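Local atomic coordinates of amorpha-4,11-diene synthase (Artemisia annua, PDB entry 4GAX), a protein that probably converts farnesyl diphosphate into a cyclic sesquiterpene, the crystallised enzyme being a mutant of an alpha-bisabolol synthase. Residues A[160-164]-A[183-188]; A[327-333]-A[345-350]; A[90-96]-A[241-247]; A[458-462]-A[496-500]. One frame throughout, in Å; residues are numbered along the deposited sequence.

Contact 1 (A[160-164]-A[183-188]); sequences LLELY and FTQSHL
Two helices of the terpene synthase N-terminal domain, 157-167 and 175-194, pack here by knobs-into-holes, with Leu-160 as the knob among Phe-183, Thr-184, His-187 and Leu-188. Their segments run 139° apart with axes 9.4 Å from one another. The branches of Leu-160 part company in the hole: CD2 lies 3.8 Å from Phe-183 CE2, while CD1 turns to the CB of His-187. Next to it, Thr-184 CG2 presses on Leu-163 CD2 at 3.5 Å. Thr-184 OG1 lies at the edge of the Tyr-164 ring, 3.5 Å from its CD1, and hydrogen-bonds back along its own helix to Ala-180 O. With CG trans to the backbone N (chi1 167°), Tyr-164 carries its ring past Leu-188, whose CD1 sits 3.6 Å from the Tyr-164 CB, and on to Gln-185 CG; its OH reaches Ala-209 O on helix 200-211. Replacing Tyr-164 by alanine would probably open a gap beside Gln-185 CG and leave the Ala-209 carbonyl without its phenolic mate. Helix 200-211 also covers Leu-188, so three helices close together, as expected of the all-helical N-terminal domain of plant terpene synthases.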
# COMPACT_ATOMS: atom_id res chain seq x y z
N LEU A 160 11.42 23.55 3.70
CA LEU A 160 11.07 23.40 2.29
C LEU A 160 10.62 21.97 2.04
O LEU A 160 9.63 21.72 1.36
CB LEU A 160 12.27 23.67 1.39
CG LEU A 160 12.40 25.06 0.78
CD1 LEU A 160 13.63 25.11 -0.14
CD2 LEU A 160 11.14 25.41 0.04
N LEU A 161 11.38 21.04 2.61
CA LEU A 161 11.04 19.63 2.52
C LEU A 161 9.71 19.30 3.18
O LEU A 161 8.94 18.51 2.65
CB LEU A 161 12.15 18.78 3.15
CG LEU A 161 13.14 18.13 2.20
CD1 LEU A 161 14.17 17.36 3.03
CD2 LEU A 161 12.41 17.20 1.23
N GLU A 162 9.44 19.89 4.35
CA GLU A 162 8.17 19.64 5.02
C GLU A 162 7.00 20.13 4.17
O GLU A 162 5.93 19.51 4.14
CB GLU A 162 8.10 20.31 6.41
CG GLU A 162 8.98 19.66 7.48
CD GLU A 162 8.85 20.34 8.85
OE1 GLU A 162 8.28 21.46 8.92
OE2 GLU A 162 9.31 19.75 9.85
N LEU A 163 7.21 21.24 3.48
CA LEU A 163 6.15 21.80 2.63
C LEU A 163 5.93 20.91 1.42
O LEU A 163 4.78 20.63 1.04
CB LEU A 163 6.53 23.22 2.19
CG LEU A 163 5.62 23.87 1.15
CD1 LEU A 163 4.17 24.01 1.65
CD2 LEU A 163 6.19 25.24 0.76
N TYR A 164 7.02 20.46 0.81
CA TYR A 164 6.93 19.55 -0.31
C TYR A 164 6.12 18.30 0.08
O TYR A 164 5.19 17.89 -0.62
CB TYR A 164 8.33 19.17 -0.80
CG TYR A 164 8.35 18.00 -1.76
CD1 TYR A 164 8.11 18.19 -3.12
CD2 TYR A 164 8.60 16.71 -1.31
CE1 TYR A 164 8.12 17.08 -4.02
CE2 TYR A 164 8.61 15.61 -2.19
CZ TYR A 164 8.37 15.80 -3.53
OH TYR A 164 8.39 14.71 -4.38
N PHE A 183 7.04 25.18 -6.59
CA PHE A 183 8.05 25.99 -5.89
C PHE A 183 9.09 25.09 -5.19
O PHE A 183 10.29 25.19 -5.44
CB PHE A 183 7.33 26.91 -4.89
CG PHE A 183 8.25 27.73 -4.01
CD1 PHE A 183 8.83 28.90 -4.49
CD2 PHE A 183 8.50 27.35 -2.70
CE1 PHE A 183 9.67 29.65 -3.69
CE2 PHE A 183 9.34 28.10 -1.89
CZ PHE A 183 9.92 29.25 -2.38
N THR A 184 8.63 24.18 -4.35
CA THR A 184 9.54 23.32 -3.61
C THR A 184 10.35 22.41 -4.52
O THR A 184 11.55 22.23 -4.31
CB THR A 184 8.81 22.48 -2.56
OG1 THR A 184 7.80 21.70 -3.21
CG2 THR A 184 8.13 23.40 -1.52
N GLN A 185 9.69 21.84 -5.53
CA GLN A 185 10.39 20.97 -6.50
C GLN A 185 11.56 21.68 -7.15
O GLN A 185 12.65 21.11 -7.28
CB GLN A 185 9.44 20.50 -7.60
CG GLN A 185 8.85 19.11 -7.39
CD GLN A 185 7.93 18.71 -8.53
OE1 GLN A 185 7.64 19.51 -9.42
NE2 GLN A 185 7.46 17.46 -8.50
N SER A 186 11.33 22.92 -7.57
CA SER A 186 12.38 23.65 -8.29
C SER A 186 13.50 24.03 -7.34
O SER A 186 14.67 23.90 -7.68
CB SER A 186 11.83 24.91 -8.99
OG SER A 186 11.42 25.89 -8.05
N HIS A 187 13.15 24.48 -6.14
CA HIS A 187 14.18 24.88 -5.19
C HIS A 187 14.92 23.68 -4.59
O HIS A 187 16.14 23.71 -4.48
CB HIS A 187 13.62 25.82 -4.13
CG HIS A 187 13.38 27.20 -4.66
ND1 HIS A 187 12.18 27.58 -5.23
CD2 HIS A 187 14.20 28.27 -4.76
CE1 HIS A 187 12.27 28.84 -5.63
NE2 HIS A 187 13.48 29.28 -5.36
N LEU A 188 14.17 22.64 -4.22
CA LEU A 188 14.79 21.43 -3.67
C LEU A 188 15.74 20.75 -4.65
O LEU A 188 16.82 20.28 -4.25
CB LEU A 188 13.72 20.46 -3.14
CG LEU A 188 13.01 20.89 -1.84
CD1 LEU A 188 11.80 20.00 -1.55
CD2 LEU A 188 13.97 20.88 -0.65

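Contact 2 (A[327-333]-A[345-350])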
# COMPACT_ATOMS: atom_id res chain seq x y z
N GLU A 327 -14.79 -24.48 -20.79
CA GLU A 327 -14.11 -24.82 -19.54
C GLU A 327 -14.32 -23.72 -18.50
O GLU A 327 -14.62 -23.98 -17.34
CB GLU A 327 -12.61 -25.03 -19.81
CG GLU A 327 -12.26 -26.27 -20.67
CD GLU A 327 -10.79 -26.31 -21.07
OE1 GLU A 327 -10.10 -25.27 -20.97
OE2 GLU A 327 -10.31 -27.39 -21.49
N LEU A 328 -14.15 -22.47 -18.93
CA LEU A 328 -14.34 -21.32 -18.06
C LEU A 328 -15.78 -21.22 -17.55
O LEU A 328 -16.00 -20.91 -16.38
CB LEU A 328 -13.92 -20.04 -18.78
CG LEU A 328 -12.43 -19.94 -19.09
CD1 LEU A 328 -12.07 -18.56 -19.65
CD2 LEU A 328 -11.61 -20.23 -17.84
N LYS A 329 -16.74 -21.49 -18.43
CA LYS A 329 -18.15 -21.51 -18.05
C LYS A 329 -18.42 -22.49 -16.91
O LYS A 329 -19.10 -22.16 -15.93
CB LYS A 329 -19.03 -21.88 -19.25
CG LYS A 329 -20.51 -21.99 -18.92
CD LYS A 329 -21.29 -20.79 -19.46
CE LYS A 329 -21.86 -21.07 -20.85
NZ LYS A 329 -23.32 -21.38 -20.83
N ILE A 330 -17.88 -23.71 -17.04
CA ILE A 330 -18.01 -24.73 -16.00
C ILE A 330 -17.31 -24.32 -14.70
O ILE A 330 -17.85 -24.51 -13.60
CB ILE A 330 -17.42 -26.07 -16.48
CG1 ILE A 330 -18.19 -26.60 -17.69
CG2 ILE A 330 -17.48 -27.10 -15.37
CD1 ILE A 330 -17.57 -27.83 -18.32
N PHE A 331 -16.10 -23.78 -14.80
CA PHE A 331 -15.37 -23.38 -13.61
C PHE A 331 -16.13 -22.29 -12.84
O PHE A 331 -16.19 -22.32 -11.60
CB PHE A 331 -13.94 -22.92 -13.96
CG PHE A 331 -13.04 -22.73 -12.76
CD1 PHE A 331 -12.37 -23.82 -12.21
CD2 PHE A 331 -12.88 -21.48 -12.19
CE1 PHE A 331 -11.53 -23.64 -11.09
CE2 PHE A 331 -12.03 -21.30 -11.07
CZ PHE A 331 -11.36 -22.39 -10.53
N THR A 332 -16.70 -21.34 -13.58
CA THR A 332 -17.48 -20.26 -12.98
C THR A 332 -18.69 -20.78 -12.18
O THR A 332 -18.99 -20.26 -11.10
CB THR A 332 -17.98 -19.28 -14.04
OG1 THR A 332 -16.85 -18.71 -14.74
CG2 THR A 332 -18.80 -18.16 -13.40
N GLU A 333 -19.39 -21.77 -12.71
CA GLU A 333 -20.54 -22.33 -11.99
C GLU A 333 -20.08 -23.09 -10.75
O GLU A 333 -20.72 -23.04 -9.70
CB GLU A 333 -21.40 -23.23 -12.90
CG GLU A 333 -22.57 -23.90 -12.19
CD GLU A 333 -23.45 -22.91 -11.42
OE1 GLU A 333 -23.77 -21.84 -11.98
OE2 GLU A 333 -23.81 -23.21 -10.26
N MET A 345 -17.69 -32.22 -11.45
CA MET A 345 -18.29 -31.52 -12.57
C MET A 345 -17.25 -30.68 -13.33
O MET A 345 -17.56 -30.02 -14.32
CB MET A 345 -19.46 -30.64 -12.10
CG MET A 345 -19.08 -29.20 -11.74
SD MET A 345 -20.48 -28.14 -11.28
CE MET A 345 -20.02 -26.62 -12.11
N ILE A 346 -16.00 -30.77 -12.88
CA ILE A 346 -14.95 -29.83 -13.29
C ILE A 346 -13.88 -30.45 -14.18
O ILE A 346 -13.41 -31.56 -13.91
CB ILE A 346 -14.28 -29.25 -12.03
CG1 ILE A 346 -15.32 -28.48 -11.20
CG2 ILE A 346 -13.10 -28.38 -12.38
CD1 ILE A 346 -14.78 -27.96 -9.86
N PRO A 347 -13.47 -29.74 -15.25
CA PRO A 347 -12.36 -30.16 -16.13
C PRO A 347 -11.11 -30.59 -15.34
O PRO A 347 -10.73 -29.90 -14.38
CB PRO A 347 -12.06 -28.89 -16.93
CG PRO A 347 -13.38 -28.20 -17.02
CD PRO A 347 -14.07 -28.47 -15.70
N GLU A 348 -10.50 -31.70 -15.74
CA GLU A 348 -9.40 -32.34 -14.99
C GLU A 348 -8.31 -31.39 -14.50
O GLU A 348 -7.96 -31.38 -13.31
CB GLU A 348 -8.77 -33.46 -15.81
CG GLU A 348 -8.27 -34.63 -14.99
CD GLU A 348 -9.40 -35.39 -14.31
OE1 GLU A 348 -9.17 -36.01 -13.25
OE2 GLU A 348 -10.53 -35.35 -14.84
N TYR A 349 -7.76 -30.58 -15.40
CA TYR A 349 -6.67 -29.68 -15.01
C TYR A 349 -7.08 -28.61 -13.99
O TYR A 349 -6.22 -27.99 -13.36
CB TYR A 349 -6.03 -29.03 -16.24
CG TYR A 349 -6.81 -27.88 -16.84
CD1 TYR A 349 -6.52 -26.57 -16.49
CD2 TYR A 349 -7.82 -28.10 -17.77
CE1 TYR A 349 -7.22 -25.51 -17.04
CE2 TYR A 349 -8.52 -27.05 -18.32
CZ TYR A 349 -8.22 -25.76 -17.96
OH TYR A 349 -8.91 -24.70 -18.51
N MET A 350 -8.38 -28.38 -13.82
CA MET A 350 -8.85 -27.35 -12.90
C MET A 350 -9.09 -27.91 -11.50
O MET A 350 -9.35 -27.15 -10.55
CB MET A 350 -10.13 -26.70 -13.42
CG MET A 350 -9.95 -25.85 -14.66
SD MET A 350 -11.55 -25.54 -15.45
CE MET A 350 -11.19 -23.99 -16.32
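The one hydrogen bond across this contact joins Tyr-349 to Glu-327: the phenol OH donates to OE1 at 2.8 Å, meeting it from above the carboxylate plane, 61° out of it. Tyr-349 gets there with its CG tucked between the backbone N and the carbonyl carbon (chi1 78°), which brings the ring edge up to the carboxylate. The same OE1 is gripped by Thr-324 N, and the Tyr-349 ring meets Tyr-322 edge-to-face. A phenylalanine in place of Tyr-349 would probably leave OE1 with one donor fewer and the carboxylate freer to turn.

The sulfur contact is Met-aromatic: Met-350 SD approaches the Phe-331 ring obliquely, 4.9 Å from its centroid and 62° off the ring normal. Its methyl continues toward the helix, CE coming 3.6 Å from Glu-327 O and touching Leu-328 CD2.

Van der Waals contacts make up the rest. Ile-330 CG2 rests on Pro-347 CD at 3.7 Å. Met-345 bends at its last torsion to bring CE 3.7 Å from Glu-333 CG.

Leu-328 and Phe-331 pack in turn on helix 299-322, at Tyr-319 of the DDIYD sequence; Leu-328 and Met-350 also touch Ile-318 there. That is the aspartate-rich motif of class I terpene synthases, and here a helix and the loop that follows it are packed on the Ile-318 and Tyr-319 side chains within it.

Contact 3 (A[90-96]-A[241-247])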
# COMPACT_ATOMS: atom_id res chain seq x y z
N LEU A 90 10.24 6.24 11.44
CA LEU A 90 11.16 5.18 11.90
C LEU A 90 10.50 3.79 11.92
O LEU A 90 11.17 2.76 12.14
CB LEU A 90 11.73 5.51 13.28
CG LEU A 90 12.73 6.67 13.29
CD1 LEU A 90 13.06 7.08 14.74
CD2 LEU A 90 14.00 6.27 12.54
N GLY A 91 9.19 3.78 11.72
CA GLY A 91 8.45 2.55 11.50
C GLY A 91 8.01 1.87 12.79
O GLY A 91 7.73 0.67 12.77
N ILE A 92 7.96 2.62 13.89
CA ILE A 92 7.56 2.06 15.19
C ILE A 92 6.27 2.67 15.75
O ILE A 92 6.01 2.59 16.96
CB ILE A 92 8.68 2.17 16.23
CG1 ILE A 92 9.38 3.52 16.14
CG2 ILE A 92 9.69 1.06 16.04
CD1 ILE A 92 10.35 3.74 17.29
N SER A 93 5.47 3.27 14.89
CA SER A 93 4.21 3.84 15.34
C SER A 93 3.28 2.78 15.96
O SER A 93 2.54 3.08 16.90
CB SER A 93 3.51 4.59 14.20
OG SER A 93 3.22 3.71 13.13
N TYR A 94 3.38 1.53 15.49
CA TYR A 94 2.55 0.45 16.05
C TYR A 94 2.83 0.17 17.52
O TYR A 94 2.02 -0.45 18.19
CB TYR A 94 2.71 -0.86 15.25
CG TYR A 94 4.12 -1.41 15.27
CD1 TYR A 94 4.53 -2.31 16.26
CD2 TYR A 94 5.04 -1.03 14.30
CE1 TYR A 94 5.82 -2.81 16.27
CE2 TYR A 94 6.33 -1.53 14.30
CZ TYR A 94 6.72 -2.42 15.29
OH TYR A 94 8.00 -2.91 15.28
N LEU A 95 3.99 0.61 18.01
CA LEU A 95 4.29 0.47 19.44
C LEU A 95 3.55 1.51 20.27
O LEU A 95 3.38 1.33 21.47
CB LEU A 95 5.79 0.62 19.69
CG LEU A 95 6.72 -0.45 19.10
CD1 LEU A 95 8.13 -0.14 19.53
CD2 LEU A 95 6.30 -1.83 19.57
N PHE A 96 3.12 2.59 19.64
CA PHE A 96 2.53 3.72 20.37
C PHE A 96 1.22 4.20 19.74
O PHE A 96 0.97 5.41 19.64
CB PHE A 96 3.53 4.87 20.40
CG PHE A 96 4.88 4.46 20.91
CD1 PHE A 96 5.08 4.28 22.27
CD2 PHE A 96 5.94 4.24 20.05
CE1 PHE A 96 6.33 3.90 22.77
CE2 PHE A 96 7.19 3.86 20.53
CZ PHE A 96 7.38 3.69 21.90
N ILE A 241 16.27 5.90 17.96
CA ILE A 241 16.97 5.14 16.93
C ILE A 241 17.34 3.75 17.43
O ILE A 241 17.26 2.78 16.67
CB ILE A 241 18.21 5.88 16.34
CG1 ILE A 241 18.69 5.17 15.07
CG2 ILE A 241 19.34 5.96 17.36
CD1 ILE A 241 17.62 5.07 13.99
N LYS A 242 17.71 3.65 18.70
CA LYS A 242 18.04 2.33 19.25
C LYS A 242 16.82 1.41 19.20
O LYS A 242 16.91 0.25 18.77
CB LYS A 242 18.54 2.46 20.69
CG LYS A 242 19.08 1.16 21.25
CD LYS A 242 19.43 1.31 22.73
CE LYS A 242 20.28 0.14 23.19
NZ LYS A 242 20.42 0.13 24.67
N LEU A 243 15.69 1.95 19.64
CA LEU A 243 14.44 1.21 19.62
C LEU A 243 14.00 0.86 18.20
O LEU A 243 13.55 -0.27 17.93
CB LEU A 243 13.34 2.05 20.28
CG LEU A 243 11.93 1.46 20.28
CD1 LEU A 243 11.91 0.10 20.95
CD2 LEU A 243 10.99 2.41 20.98
N ALA A 244 14.10 1.83 17.29
CA ALA A 244 13.64 1.60 15.92
C ALA A 244 14.40 0.46 15.24
O ALA A 244 13.83 -0.30 14.46
CB ALA A 244 13.75 2.89 15.08
N LYS A 245 15.69 0.35 15.53
CA LYS A 245 16.50 -0.66 14.86
C LYS A 245 16.26 -2.04 15.46
O LYS A 245 16.20 -3.04 14.73
CB LYS A 245 17.98 -0.30 14.92
CG LYS A 245 18.36 0.94 14.13
CD LYS A 245 19.84 1.32 14.41
CE LYS A 245 20.76 0.88 13.28
NZ LYS A 245 22.21 1.12 13.62
N LEU A 246 16.15 -2.10 16.79
CA LEU A 246 15.86 -3.37 17.48
C LEU A 246 14.51 -3.90 17.02
O LEU A 246 14.35 -5.10 16.74
CB LEU A 246 15.83 -3.16 19.00
CG LEU A 246 17.11 -3.40 19.82
CD1 LEU A 246 18.35 -3.11 19.02
CD2 LEU A 246 17.09 -2.56 21.10
N GLU A 247 13.54 -3.00 16.94
CA GLU A 247 12.18 -3.36 16.54
C GLU A 247 12.13 -3.72 15.07
O GLU A 247 11.42 -4.64 14.68
CB GLU A 247 11.23 -2.20 16.82
CG GLU A 247 10.89 -2.06 18.29
CD GLU A 247 10.06 -3.23 18.80
OE1 GLU A 247 9.33 -3.86 17.99
OE2 GLU A 247 10.14 -3.52 20.01
O HOH W 1 11.48 0.12 13.01
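Leu-90 and Ala-244, the residues nearest each other here with CA atoms 5.9 Å apart, bring the turn between helices 77-89 and 97-111 against the long helix 238-269. The turn opens with a Schellman motif: Gly-91 leaves the helical region with phi 86° while two bonds run back into the last turn. Residues 93-95 then form a short 3-10 segment, and Phe-96 takes the N-cap position of the next helix. A water bridges the two backbones, donating to Leu-90 O and to Ala-244 O, 2.8 Å from each.

Side chains close in around the small Ala-244, whose CB meets Leu-90 CB at 3.8 Å. Ile-92 reaches the helix with both branches, CG2 against Glu-247 CB and CD1 against Leu-243 CD2. Its CG1 lies between the backbone N and the carbonyl carbon (chi1 41°), which leaves CG2 beside the backbone N. Leu-243 CD2 in turn touches the edge of the Phe-96 ring, 3.9 Å from CZ and near the ring plane. Helix 52-71 adds Val-56 on Leu-243 and Val-63 on Phe-96.

Glu-247 is buried too. Its chain is bent at chi2 (-67°), and Leu-95 comes at it from the opposite direction, CD1 lying 3.6 Å from Glu-247 CG. The carboxylate oxygen OE1 of Glu-247 sits near the plane of the Tyr-94 ring, at its edge, 3.2 Å from Tyr-94 OH.

Contact 4 (A[458-462]-A[496-500]); sequences RLNDL and LYKQV
Arg-458 and Val-500 mark the closest backbone approach, CA to CA 7.0 Å, where the last turn of helix 447-461 comes up against the middle of helix 489-513. Leu-462, just past the end of the first helix, fills the gap between them with both of its methyls. CD2 lies over the face of the Tyr-497 ring in a CH-pi contact, 4.2 Å from the centroid and 28° off the ring normal, and also meets Leu-496 CD1. CD1 comes to 3.4 Å from Tyr-497 CE1, a tight fit, and also lies 4.0 Å from Val-500 CG2. The two methyls of Val-500 divide the work: while CG2 faces Leu-462, CG1 packs on Leu-459 CD2.

The polar pair, Arg-458 and Gln-499, is less well matched. Gln-499, its CG trans to the backbone N (chi1 176°) and its chain extended, carries its amide over one face of the Arg-458 guanidinium. NE2 stands over that group, donor against donor, so the modelled turn of the amide is doubtful. OE1 is only 2.8 Å from Arg-458 NH1, yet the angle is too poor for a hydrogen bond.

Asn-460 and Asp-461 open the sequence NDLAGHKEE, which matches, and probably is, the second metal-binding motif (NSE/DTE) of class I terpene synthases; its far end is missing, residues 466-474 being unmodelled. Leu-459 and Leu-462 together, with Arg-458 alongside, seat the helix end and the start of that motif on helix 489-513.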
# COMPACT_ATOMS: atom_id res chain seq x y z
N ARG A 458 -4.40 2.41 -15.40
CA ARG A 458 -3.57 3.46 -16.02
C ARG A 458 -2.08 3.21 -15.76
O ARG A 458 -1.26 3.39 -16.66
CB ARG A 458 -3.94 4.85 -15.50
CG ARG A 458 -5.40 5.26 -15.72
CD ARG A 458 -5.68 5.63 -17.17
NE ARG A 458 -7.11 5.81 -17.40
CZ ARG A 458 -7.64 6.23 -18.55
NH1 ARG A 458 -6.86 6.53 -19.58
NH2 ARG A 458 -8.96 6.36 -18.66
N LEU A 459 -1.75 2.82 -14.54
CA LEU A 459 -0.34 2.61 -14.19
C LEU A 459 0.24 1.42 -14.97
O LEU A 459 1.39 1.45 -15.39
CB LEU A 459 -0.17 2.41 -12.68
CG LEU A 459 -0.33 3.70 -11.87
CD1 LEU A 459 -0.25 3.42 -10.37
CD2 LEU A 459 0.72 4.73 -12.28
N ASN A 460 -0.59 0.40 -15.16
CA ASN A 460 -0.17 -0.78 -15.92
C ASN A 460 -0.08 -0.50 -17.42
O ASN A 460 0.73 -1.11 -18.12
CB ASN A 460 -1.10 -1.96 -15.63
CG ASN A 460 -0.57 -3.28 -16.18
OD1 ASN A 460 0.60 -3.39 -16.55
ND2 ASN A 460 -1.43 -4.29 -16.22
N ASP A 461 -0.88 0.44 -17.91
CA ASP A 461 -0.84 0.83 -19.32
C ASP A 461 0.37 1.71 -19.65
O ASP A 461 0.66 1.96 -20.82
CB ASP A 461 -2.12 1.55 -19.73
CG ASP A 461 -3.31 0.62 -19.83
OD1 ASP A 461 -3.21 -0.54 -19.37
OD2 ASP A 461 -4.35 1.05 -20.37
N LEU A 462 1.06 2.17 -18.61
CA LEU A 462 2.26 2.99 -18.80
C LEU A 462 3.54 2.18 -18.63
O LEU A 462 4.61 2.74 -18.35
CB LEU A 462 2.24 4.20 -17.87
CG LEU A 462 1.34 5.34 -18.34
CD1 LEU A 462 0.90 6.20 -17.16
CD2 LEU A 462 2.07 6.19 -19.37
N LEU A 496 -1.12 11.58 -20.29
CA LEU A 496 -1.38 10.38 -19.51
C LEU A 496 -0.85 10.51 -18.10
O LEU A 496 -1.48 10.06 -17.15
CB LEU A 496 -0.77 9.13 -20.19
CG LEU A 496 -1.41 8.66 -21.49
CD1 LEU A 496 -0.72 7.39 -21.99
CD2 LEU A 496 -2.91 8.43 -21.33
N TYR A 497 0.31 11.15 -17.95
CA TYR A 497 0.85 11.32 -16.61
C TYR A 497 0.04 12.32 -15.76
O TYR A 497 -0.14 12.12 -14.56
CB TYR A 497 2.35 11.63 -16.65
CG TYR A 497 3.18 10.38 -16.86
CD1 TYR A 497 2.92 9.22 -16.13
CD2 TYR A 497 4.21 10.34 -17.79
CE1 TYR A 497 3.66 8.07 -16.31
CE2 TYR A 497 4.96 9.19 -17.98
CZ TYR A 497 4.68 8.05 -17.24
OH TYR A 497 5.41 6.90 -17.42
N LYS A 498 -0.48 13.36 -16.39
CA LYS A 498 -1.36 14.29 -15.66
C LYS A 498 -2.65 13.58 -15.19
O LYS A 498 -3.10 13.80 -14.06
CB LYS A 498 -1.68 15.52 -16.51
CG LYS A 498 -2.99 16.21 -16.12
CD LYS A 498 -2.81 17.67 -15.75
CE LYS A 498 -4.08 18.46 -16.05
NZ LYS A 498 -5.28 17.86 -15.41
N GLN A 499 -3.22 12.73 -16.03
CA GLN A 499 -4.39 11.94 -15.65
C GLN A 499 -4.10 11.09 -14.40
O GLN A 499 -4.95 10.97 -13.50
CB GLN A 499 -4.82 11.06 -16.82
CG GLN A 499 -5.97 10.12 -16.55
CD GLN A 499 -6.38 9.37 -17.81
OE1 GLN A 499 -5.53 8.81 -18.51
NE2 GLN A 499 -7.67 9.38 -18.12
N VAL A 500 -2.90 10.53 -14.34
CA VAL A 500 -2.51 9.77 -13.16
C VAL A 500 -2.40 10.67 -11.92
O VAL A 500 -2.84 10.30 -10.82
CB VAL A 500 -1.20 8.99 -13.40
CG1 VAL A 500 -0.64 8.48 -12.08
CG2 VAL A 500 -1.43 7.85 -14.39

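How the contacts relate
Along the chain, the turn 90-96 comes first, then both segments of contact 1, and only afterwards 241-247, so contact 3 spans contact 1; contact 2 and then contact 4 come later. Contact 1 lies in the N-terminal part of the protein, contacts 2 and 4 in the metal-binding part. No two contacts touch. Contacts 1 and 4 have centres 24 Å apart, the shortest such spacing, although they belong to different parts; contacts 1 and 2 are the most distant, at 56 Å. Contact 3 fastens the N-terminal part to helix 238-269. Contacts 2 and 4, 35 Å apart, concern the probable metal site: contact 2 packs against the aspartate-rich motif, while contact 4 includes the start of the second.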